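Local coordinates for protein enterotoxin-like toxin X (Staphylococcus aureus, PDB 5U75) that suppresses host innate immunity by binding neutrophil surface glycoproteins in a sialic acid-dependent manner, inhibiting phagocytosis and killing by human neutrophils, at residues A[31-35]-A[133-137]; A[113-119]-A[156-162]; A[48-52]-A[97-102]. All blocks are in the same frame, centred on the assembly; numbering follows the deposited sequence. Where two conformers were deposited one is given.

Interaction 1 (A[31-35]-A[133-137]); sequences LYDRY and SHKEL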
loop_
_atom_site.group_PDB
_atom_site.type_symbol
_atom_site.label_atom_id
_atom_site.label_comp_id
_atom_site.label_asym_id
_atom_site.label_seq_id
_atom_site.Cartn_x
_atom_site.Cartn_y
_atom_site.Cartn_z
ATOM N N LEU A 31 8.327 -0.956 10.114
ATOM C CA LEU A 31 7.413 -0.887 8.973
ATOM C C LEU A 31 7.554 0.433 8.254
ATOM O O LEU A 31 7.653 0.452 7.025
ATOM C CB LEU A 31 5.966 -1.108 9.415
ATOM C CG LEU A 31 5.679 -2.545 9.842
ATOM C CD1 LEU A 31 4.410 -2.642 10.689
ATOM C CD2 LEU A 31 5.536 -3.451 8.634
ATOM N N TYR A 32 7.608 1.537 9.002
ATOM C CA TYR A 32 7.782 2.833 8.389
ATOM C C TYR A 32 9.103 2.896 7.598
ATOM O O TYR A 32 9.134 3.395 6.478
ATOM C CB TYR A 32 7.727 3.972 9.406
ATOM C CG TYR A 32 7.924 5.319 8.765
ATOM C CD1 TYR A 32 6.857 5.992 8.166
ATOM C CD2 TYR A 32 9.192 5.907 8.697
ATOM C CE1 TYR A 32 7.037 7.212 7.544
ATOM C CE2 TYR A 32 9.378 7.123 8.074
ATOM C CZ TYR A 32 8.303 7.774 7.500
ATOM O OH TYR A 32 8.484 8.981 6.883
ATOM N N ASP A 33 10.186 2.395 8.184
ATOM C CA ASP A 33 11.501 2.518 7.536
ATOM C C ASP A 33 11.584 1.696 6.259
ATOM O O ASP A 33 12.194 2.137 5.295
ATOM C CB ASP A 33 12.630 2.121 8.484
ATOM C CG ASP A 33 12.874 3.154 9.564
ATOM O OD1 ASP A 33 12.525 4.344 9.394
ATOM O OD2 ASP A 33 13.447 2.759 10.589
ATOM N N ARG A 34 10.980 0.518 6.269
ATOM C CA ARG A 34 10.911 -0.321 5.080
ATOM C C ARG A 34 10.060 0.317 3.994
ATOM O O ARG A 34 10.508 0.508 2.864
ATOM C CB ARG A 34 10.337 -1.693 5.423
ATOM C CG ARG A 34 10.084 -2.540 4.188
ATOM C CD ARG A 34 9.779 -3.972 4.491
ATOM N NE ARG A 34 9.383 -4.693 3.274
ATOM C CZ ARG A 34 9.364 -6.010 3.140
ATOM N NH1 ARG A 34 9.009 -6.556 1.982
ATOM N NH2 ARG A 34 9.716 -6.809 4.149
ATOM N N TYR A 35 8.822 0.653 4.339
ATOM C CA TYR A 35 7.829 1.002 3.322
ATOM C C TYR A 35 7.789 2.477 2.909
ATOM O O TYR A 35 7.096 2.823 1.940
ATOM C CB TYR A 35 6.463 0.509 3.795
ATOM C CG TYR A 35 6.309 -0.992 3.752
ATOM C CD1 TYR A 35 6.235 -1.660 2.537
ATOM C CD2 TYR A 35 6.224 -1.758 4.917
ATOM C CE1 TYR A 35 6.059 -3.025 2.474
ATOM C CE2 TYR A 35 6.049 -3.147 4.864
ATOM C CZ TYR A 35 5.963 -3.781 3.637
ATOM O OH TYR A 35 5.779 -5.150 3.549
ATOM N N SER A 133 -1.584 -5.542 7.620
ATOM C CA SER A 133 -0.894 -4.280 7.835
ATOM C C SER A 133 0.001 -4.205 9.055
ATOM O O SER A 133 0.827 -3.331 9.148
ATOM C CB SER A 133 -1.887 -3.117 7.879
ATOM O OG SER A 133 -2.718 -3.208 9.030
ATOM N N HIS A 134 -0.207 -5.099 10.014
ATOM C CA HIS A 134 0.483 -5.037 11.299
ATOM C C HIS A 134 1.910 -5.614 11.264
ATOM O O HIS A 134 2.645 -5.501 12.256
ATOM C CB HIS A 134 -0.361 -5.757 12.373
ATOM C CG HIS A 134 -0.445 -7.235 12.193
ATOM N ND1 HIS A 134 -1.322 -7.842 11.320
ATOM C CD2 HIS A 134 0.260 -8.237 12.775
ATOM C CE1 HIS A 134 -1.176 -9.150 11.394
ATOM N NE2 HIS A 134 -0.210 -9.412 12.258
ATOM N N LYS A 135 2.300 -6.213 10.139
ATOM C CA LYS A 135 3.594 -6.844 10.007
ATOM C C LYS A 135 4.070 -6.747 8.555
ATOM O O LYS A 135 3.289 -6.443 7.657
ATOM C CB LYS A 135 3.511 -8.317 10.445
ATOM C CG LYS A 135 2.548 -9.174 9.647
ATOM C CD LYS A 135 2.446 -10.603 10.147
ATOM C CE LYS A 135 1.522 -11.416 9.258
ATOM N NZ LYS A 135 1.235 -12.787 9.767
ATOM N N GLU A 136 5.349 -7.038 8.341
ATOM C CA GLU A 136 5.921 -7.022 6.993
ATOM C C GLU A 136 5.341 -8.147 6.145
ATOM O O GLU A 136 4.819 -9.128 6.653
ATOM C CB GLU A 136 7.456 -7.137 7.066
ATOM C CG GLU A 136 8.104 -5.954 7.745
ATOM C CD GLU A 136 9.622 -6.071 7.838
ATOM O OE1 GLU A 136 10.256 -6.455 6.836
ATOM O OE2 GLU A 136 10.180 -5.763 8.917
ATOM N N LEU A 137 5.410 -7.998 4.822
ATOM C CA LEU A 137 5.099 -9.110 3.924
ATOM C C LEU A 137 5.986 -10.304 4.267
ATOM O O LEU A 137 7.196 -10.134 4.467
ATOM C CB LEU A 137 5.391 -8.701 2.476
ATOM C CG LEU A 137 5.075 -9.679 1.352
ATOM C CD1 LEU A 137 3.583 -9.874 1.186
ATOM C CD2 LEU A 137 5.697 -9.178 0.045
HETATM O O HOH W 1 9.117 -9.332 2.662
#

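Interaction 2 (A[113-119]-A[156-162]); sequences HLPKGNI and FELVKSV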
loop_
_atom_site.group_PDB
_atom_site.type_symbol
_atom_site.label_atom_id
_atom_site.label_comp_id
_atom_site.label_asym_id
_atom_site.label_seq_id
_atom_site.Cartn_x
_atom_site.Cartn_y
_atom_site.Cartn_z
ATOM N N HIS A 113 1.981 3.595 17.423
ATOM C CA HIS A 113 1.111 2.432 17.525
ATOM C C HIS A 113 0.897 1.734 16.187
ATOM O O HIS A 113 0.761 2.380 15.156
ATOM C CB HIS A 113 -0.240 2.844 18.116
ATOM C CG HIS A 113 -0.109 3.574 19.410
ATOM N ND1 HIS A 113 0.239 2.937 20.580
ATOM C CD2 HIS A 113 -0.235 4.886 19.715
ATOM C CE1 HIS A 113 0.312 3.824 21.554
ATOM N NE2 HIS A 113 0.020 5.011 21.059
ATOM N N LEU A 114 0.844 0.411 16.238
ATOM C CA LEU A 114 0.662 -0.410 15.055
ATOM C C LEU A 114 -0.793 -0.391 14.618
ATOM O O LEU A 114 -1.694 -0.563 15.442
ATOM C CB LEU A 114 1.042 -1.865 15.318
ATOM C CG LEU A 114 2.504 -2.291 15.250
ATOM C CD1 LEU A 114 2.606 -3.739 15.713
ATOM C CD2 LEU A 114 3.046 -2.136 13.833
ATOM N N PRO A 115 -1.032 -0.256 13.305
ATOM C CA PRO A 115 -2.385 -0.486 12.810
ATOM C C PRO A 115 -2.684 -1.957 12.716
ATOM O O PRO A 115 -1.793 -2.806 12.871
ATOM C CB PRO A 115 -2.351 0.125 11.403
ATOM C CG PRO A 115 -0.930 -0.089 10.964
ATOM C CD PRO A 115 -0.080 0.024 12.205
ATOM N N LYS A 116 -3.940 -2.253 12.438
ATOM C CA LYS A 116 -4.368 -3.595 12.165
ATOM C C LYS A 116 -5.404 -3.563 11.052
ATOM O O LYS A 116 -5.999 -2.533 10.776
ATOM C CB LYS A 116 -4.919 -4.252 13.445
ATOM C CG LYS A 116 -6.056 -3.503 14.101
ATOM C CD LYS A 116 -6.237 -3.936 15.558
ATOM C CE LYS A 116 -7.566 -3.436 16.126
ATOM N NZ LYS A 116 -7.470 -3.076 17.566
ATOM N N GLY A 117 -5.579 -4.697 10.398
ATOM C CA GLY A 117 -6.492 -4.824 9.284
ATOM C C GLY A 117 -5.722 -5.110 8.006
ATOM O O GLY A 117 -4.489 -4.986 7.937
ATOM N N ASN A 118 -6.465 -5.492 6.993
ATOM C CA ASN A 118 -5.871 -5.918 5.742
ATOM C C ASN A 118 -6.021 -4.911 4.640
ATOM O O ASN A 118 -7.056 -4.253 4.511
ATOM C CB ASN A 118 -6.490 -7.208 5.269
ATOM C CG ASN A 118 -6.267 -8.345 6.237
ATOM O OD1 ASN A 118 -5.273 -8.367 6.971
ATOM N ND2 ASN A 118 -7.211 -9.275 6.267
ATOM N N ILE A 119 -4.978 -4.854 3.816
ATOM C CA ILE A 119 -5.019 -4.205 2.512
ATOM C C ILE A 119 -5.154 -5.341 1.494
ATOM O O ILE A 119 -4.389 -6.307 1.538
ATOM C CB ILE A 119 -3.730 -3.402 2.271
ATOM C CG1 ILE A 119 -3.511 -2.377 3.381
ATOM C CG2 ILE A 119 -3.769 -2.711 0.910
ATOM C CD1 ILE A 119 -2.079 -1.870 3.468
ATOM N N PHE A 156 -9.211 -1.625 1.449
ATOM C CA PHE A 156 -8.648 -1.788 2.783
ATOM C C PHE A 156 -9.581 -1.313 3.864
ATOM O O PHE A 156 -10.367 -0.388 3.634
ATOM C CB PHE A 156 -7.323 -1.005 2.937
ATOM C CG PHE A 156 -7.425 0.456 2.607
ATOM C CD1 PHE A 156 -7.390 0.895 1.284
ATOM C CD2 PHE A 156 -7.524 1.402 3.608
ATOM C CE1 PHE A 156 -7.487 2.245 0.979
ATOM C CE2 PHE A 156 -7.608 2.758 3.316
ATOM C CZ PHE A 156 -7.587 3.186 1.990
ATOM N N GLU A 157 -9.447 -1.923 5.043
ATOM C CA GLU A 157 -10.144 -1.495 6.260
ATOM C C GLU A 157 -9.124 -1.573 7.371
ATOM O O GLU A 157 -8.918 -2.645 7.954
ATOM C CB GLU A 157 -11.319 -2.422 6.580
ATOM C CG GLU A 157 -12.248 -2.683 5.415
ATOM C CD GLU A 157 -13.329 -3.693 5.742
ATOM O OE1 GLU A 157 -13.151 -4.465 6.712
ATOM O OE2 GLU A 157 -14.348 -3.718 5.026
ATOM N N LEU A 158 -8.462 -0.453 7.641
ATOM C CA LEU A 158 -7.395 -0.399 8.599
ATOM C C LEU A 158 -7.849 0.355 9.844
ATOM O O LEU A 158 -8.646 1.308 9.762
ATOM C CB LEU A 158 -6.184 0.270 7.973
ATOM C CG LEU A 158 -5.657 -0.431 6.708
ATOM C CD1 LEU A 158 -4.401 0.292 6.245
ATOM C CD2 LEU A 158 -5.381 -1.911 6.942
ATOM N N VAL A 159 -7.321 -0.086 10.984
ATOM C CA VAL A 159 -7.696 0.447 12.285
ATOM C C VAL A 159 -6.438 0.766 13.092
ATOM O O VAL A 159 -5.515 -0.050 13.159
ATOM C CB VAL A 159 -8.587 -0.573 13.040
ATOM C CG1 VAL A 159 -8.803 -0.148 14.494
ATOM C CG2 VAL A 159 -9.916 -0.735 12.322
ATOM N N LYS A 160 -6.392 1.966 13.662
ATOM C CA LYS A 160 -5.417 2.319 14.669
ATOM C C LYS A 160 -6.214 2.656 15.948
ATOM O O LYS A 160 -6.935 3.637 15.994
ATOM C CB LYS A 160 -4.544 3.472 14.215
ATOM C CG LYS A 160 -3.329 3.660 15.115
ATOM C CD LYS A 160 -2.257 4.520 14.469
ATOM C CE LYS A 160 -2.559 5.999 14.612
ATOM N NZ LYS A 160 -2.247 6.536 15.970
ATOM N N SER A 161 -6.080 1.815 16.972
ATOM C CA SER A 161 -6.981 1.887 18.127
ATOM C C SER A 161 -6.885 3.147 18.958
ATOM O O SER A 161 -7.880 3.581 19.561
ATOM C CB SER A 161 -6.782 0.665 19.003
ATOM O OG SER A 161 -7.163 -0.475 18.273
ATOM N N VAL A 162 -5.713 3.752 19.001
ATOM C CA VAL A 162 -5.541 4.961 19.785
ATOM C C VAL A 162 -4.836 6.015 18.961
ATOM O O VAL A 162 -4.094 5.700 18.030
ATOM C CB VAL A 162 -4.775 4.683 21.107
ATOM C CG1 VAL A 162 -5.542 3.689 21.974
ATOM C CG2 VAL A 162 -3.381 4.164 20.840
HETATM O O HOH W 2 0.645 5.675 15.843
HETATM O O HOH W 3 -3.966 -0.171 16.785
HETATM O O HOH W 4 -9.191 -5.779 7.417
#

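Interaction 3 (A[48-52]-A[97-102]); sequences RNWVY and HIIRFA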
loop_
_atom_site.group_PDB
_atom_site.type_symbol
_atom_site.label_atom_id
_atom_site.label_comp_id
_atom_site.label_asym_id
_atom_site.label_seq_id
_atom_site.Cartn_x
_atom_site.Cartn_y
_atom_site.Cartn_z
ATOM N N ARG A 48 4.930 11.830 -8.130
ATOM C CA ARG A 48 3.858 11.381 -7.208
ATOM C C ARG A 48 2.985 10.238 -7.757
ATOM O O ARG A 48 1.848 10.035 -7.296
ATOM C CB ARG A 48 2.986 12.560 -6.766
ATOM C CG ARG A 48 3.798 13.698 -6.156
ATOM C CD ARG A 48 2.909 14.660 -5.385
ATOM N NE ARG A 48 2.095 15.469 -6.291
ATOM C CZ ARG A 48 2.444 16.651 -6.815
ATOM N NH1 ARG A 48 3.615 17.223 -6.531
ATOM N NH2 ARG A 48 1.603 17.278 -7.639
ATOM N N ASN A 49 3.522 9.456 -8.700
ATOM C CA ASN A 49 2.780 8.317 -9.227
ATOM C C ASN A 49 2.482 7.210 -8.204
ATOM O O ASN A 49 1.596 6.412 -8.425
ATOM C CB ASN A 49 3.520 7.685 -10.406
ATOM C CG ASN A 49 3.281 8.422 -11.696
ATOM O OD1 ASN A 49 2.323 9.182 -11.836
ATOM N ND2 ASN A 49 4.150 8.193 -12.650
ATOM N N TRP A 50 3.243 7.140 -7.122
ATOM C CA TRP A 50 2.952 6.154 -6.043
ATOM C C TRP A 50 2.082 6.769 -4.946
ATOM O O TRP A 50 1.984 6.208 -3.844
ATOM C CB TRP A 50 4.242 5.651 -5.413
ATOM C CG TRP A 50 5.158 4.835 -6.256
ATOM C CD1 TRP A 50 5.046 4.521 -7.585
ATOM C CD2 TRP A 50 6.354 4.208 -5.797
ATOM N NE1 TRP A 50 6.102 3.726 -7.961
ATOM C CE2 TRP A 50 6.928 3.534 -6.893
ATOM C CE3 TRP A 50 7.003 4.159 -4.554
ATOM C CZ2 TRP A 50 8.122 2.795 -6.780
ATOM C CZ3 TRP A 50 8.190 3.439 -4.444
ATOM C CH2 TRP A 50 8.734 2.763 -5.552
ATOM N N VAL A 51 1.453 7.913 -5.214
ATOM C CA VAL A 51 0.668 8.627 -4.199
ATOM C C VAL A 51 -0.722 8.960 -4.755
ATOM O O VAL A 51 -1.763 8.505 -4.222
ATOM C CB VAL A 51 1.409 9.916 -3.717
ATOM C CG1 VAL A 51 0.552 10.731 -2.755
ATOM C CG2 VAL A 51 2.756 9.590 -3.084
ATOM N N TYR A 52 -0.764 9.774 -5.813
ATOM C CA TYR A 52 -2.040 10.230 -6.374
ATOM C C TYR A 52 -1.784 11.002 -7.677
ATOM O O TYR A 52 -0.942 11.890 -7.716
ATOM C CB TYR A 52 -2.821 11.146 -5.390
ATOM C CG TYR A 52 -4.148 11.635 -5.929
ATOM C CD1 TYR A 52 -4.248 12.847 -6.661
ATOM C CD2 TYR A 52 -5.302 10.906 -5.739
ATOM C CE1 TYR A 52 -5.465 13.272 -7.172
ATOM C CE2 TYR A 52 -6.514 11.318 -6.255
ATOM C CZ TYR A 52 -6.598 12.505 -6.957
ATOM O OH TYR A 52 -7.815 12.890 -7.463
ATOM N N HIS A 97 5.167 -3.159 -1.721
ATOM C CA HIS A 97 5.932 -1.981 -1.378
ATOM C C HIS A 97 5.261 -0.694 -1.801
ATOM O O HIS A 97 5.066 0.211 -0.992
ATOM C CB HIS A 97 7.350 -1.995 -1.971
ATOM C CG HIS A 97 8.142 -0.812 -1.549
ATOM N ND1 HIS A 97 8.808 -0.768 -0.347
ATOM C CD2 HIS A 97 8.255 0.422 -2.093
ATOM C CE1 HIS A 97 9.348 0.426 -0.192
ATOM N NE2 HIS A 97 9.016 1.171 -1.235
ATOM N N ILE A 98 4.928 -0.622 -3.084
ATOM C CA ILE A 98 4.365 0.603 -3.654
ATOM C C ILE A 98 3.007 0.924 -3.024
ATOM O O ILE A 98 2.722 2.079 -2.704
ATOM C CB ILE A 98 4.258 0.496 -5.195
ATOM C CG1 ILE A 98 5.670 0.366 -5.796
ATOM C CG2 ILE A 98 3.511 1.694 -5.773
ATOM C CD1 ILE A 98 5.694 -0.019 -7.260
ATOM N N ILE A 99 2.188 -0.107 -2.818
ATOM C CA ILE A 99 0.906 0.082 -2.163
ATOM C C ILE A 99 1.077 0.641 -0.757
ATOM O O ILE A 99 0.416 1.619 -0.410
ATOM C CB ILE A 99 0.071 -1.207 -2.146
ATOM C CG1 ILE A 99 -0.416 -1.500 -3.563
ATOM C CG2 ILE A 99 -1.121 -1.084 -1.191
ATOM C CD1 ILE A 99 -0.934 -2.910 -3.750
ATOM N N ARG A 100 1.946 0.048 0.050
ATOM C CA ARG A 100 2.113 0.548 1.425
ATOM C C ARG A 100 2.726 1.939 1.449
ATOM O O ARG A 100 2.357 2.759 2.295
ATOM C CB ARG A 100 2.891 -0.437 2.294
ATOM C CG ARG A 100 2.232 -1.786 2.385
ATOM C CD ARG A 100 2.605 -2.545 3.644
ATOM N NE ARG A 100 2.466 -3.969 3.460
ATOM C CZ ARG A 100 2.470 -4.892 4.421
ATOM N NH1 ARG A 100 2.538 -4.554 5.702
ATOM N NH2 ARG A 100 2.380 -6.169 4.083
ATOM N N PHE A 101 3.622 2.242 0.495
ATOM C CA PHE A 101 4.124 3.605 0.330
ATOM C C PHE A 101 2.988 4.632 0.156
ATOM O O PHE A 101 2.980 5.685 0.805
ATOM C CB PHE A 101 5.092 3.669 -0.865
ATOM C CG PHE A 101 5.693 5.019 -1.083
ATOM C CD1 PHE A 101 5.027 5.985 -1.841
ATOM C CD2 PHE A 101 6.944 5.335 -0.546
ATOM C CE1 PHE A 101 5.591 7.240 -2.060
ATOM C CE2 PHE A 101 7.509 6.583 -0.770
ATOM C CZ PHE A 101 6.839 7.536 -1.525
ATOM N N ALA A 102 2.012 4.291 -0.688
ATOM C CA ALA A 102 0.821 5.131 -0.891
ATOM C C ALA A 102 0.004 5.315 0.396
ATOM O O ALA A 102 -0.503 6.412 0.672
ATOM C CB ALA A 102 -0.033 4.557 -1.993
#

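Interaction 1 (A[31-35]-A[133-137])
Arg34 and Glu136 meet obliquely, one from helix 23-35 and the other from the loop after strand 128-132. Arg34 reaches the loop as an extended chain, with CG anti to the backbone N (chi1 173°). Its NH2 donates to Glu136 OE1 at 2.8 Å. The oxygen lies in the guanidinium plane and accepts through its anti lone pair, facing away from OE2. The two planar groups are twisted 78° apart, and this salt bridge has one bond. Water 1 adds a second link, accepting from Arg34 NH1 and donating to Leu137 O.

Tyr35 lies alongside the arginine chain, with Arg34 CG over the centre of one ring face. At the ring edge, Tyr35 OH accepts a nearly straight bond from Leu137 N (3.1 Å, 167°). The same hydroxyl is hydrogen-bonded to Asp96 of helix 92-104.

Leu31 supplies the apolar part. Its CD2 packs 3.7 Å from Glu136 CG, and its CD1 lies against the backbone at His134 O.

The CB of Lys135 points away from the helix, and its NZ is hydrogen-bonded to the bound fucose. The loop, assigned to the sialic acid-binding motif, is thus gripped from the helix side at Glu136 OE1, Leu137 N and Leu137 O, while Lys135 serves the glycan.

Interaction 2 (A[113-119]-A[156-162])
The His113 ring carries Val162 CG2 over the centre of one face, a CH-pi contact with 3.5 Å from methyl carbon to ring centroid. Its ND1 is hydrogen-bonded to Glu24 OE1 of helix 23-35. The other aromatic ring, that of Phe156, turns away and meets His103 edge-to-face. It is Phe156 CB that packs on Ile119, 4.1 Å from CG1.

Between these ends the two segments run antiparallel, as neighbours in the beta-grasp sheet. Lys116 and Val159 form a hydrogen-bonded pair, with N to O distances of 2.8 Å both ways. Ile119 and Phe156 form a non-hydrogen-bonded pair, and the nearby bond from Glu157 N to Asn118 O is weak at 3.4 Å.

Lys116 CG sits between the backbone N and the carbonyl carbon (chi1 57°). From there the chain passes Val159 CG1, and NZ donates to Ser161 OG at 2.7 Å. Leu158 CD2 presses against Gly117 O at 3.4 Å.

The backbone join thus rests on two short bonds and a weak one. CA-H...O contacts from Pro115, Gly117, Phe156 and Leu158 line it. Water 3, between Leu114 O and Ser161 N, and water 4, between Asn118 N and Glu157 O, bridge places where no direct backbone bond forms.

Interaction 3 (A[48-52]-A[97-102])
Val51 packs on Phe101, and its backbone N shares an acceptor with the next residue. Val51 N and Tyr52 N both bond Arg48 O at 3.0 Å, so one carbonyl ties the loop 48-52 into a tight turn. This turn sets Trp50 against helix 92-104 of the beta-grasp domain, where it forms an aromatic cluster with His97 and Phe101.

Trp50 has CG anti to its carbonyl carbon, beside the backbone N (chi1 -66°), and its CB points toward the helix. Ile98 packs over one face of the indole, its side chain crossing that of Trp50 at about a right angle. Ile98 CG2 is 3.6 Å from the centroid of the five-membered ring, a CH-pi contact close to the ring normal. Ile98 CG1 follows the same face toward the rim, 3.6 Å from Trp50 CZ2.

Phe101 meets the indole at its edge. The six-membered ring of Trp50 points its edge at the Phe101 face, with the planes 82° apart and the centroids 5.3 Å apart. This is a T-shaped pair, with Trp50 CE3 nearest the phenyl face. Val51 CG2 approaches the Phe101 edge at CE1 from 3.8 Å.

The edge of the His97 ring meets the six-membered ring at CZ3, with His97 CD2 3.8 Å from Trp50 CZ3. The two rings are oblique to each other. His97 NE2 is tied to Lys37 O, which limits the rotation of the imidazole. Ile40 of strand 39-40 touches both Trp50 and His97. On the loop side, Trp50 N is hydrogen-bonded to Asn45 OD1.

No hydrogen bond crosses from the loop to the helix, and the contact rests on ring and methyl packing. The one polar atom buried by it without a partner is Trp50 O. That oxygen lies in plane at the Phe101 ring edge and 3.2 Å from Ala102 CB.

Interaction 3 is the buried contact of the three. It is apolar and aromatic, and it lies nearest the chain centre. Interactions 1 and 2 are only partly buried. Both use hydrogen bonds and waters, and interaction 1 adds a salt bridge. Interaction 2 is the one made by strand pairing, and its Lys116 and Ser161 ends are exposed. Helix 92-104 links the set. Its Arg100 NH1 holds Lys135 O of interaction 1 at 2.8 Å, and its Ile99 packs on Ile119 of interaction 2. Interactions 1 and 2 also join directly, where Ser133 OG bonds Gly117 O and Leu31 meets Leu114. Of the three, interaction 1 reaches the glycan directly, through Lys135.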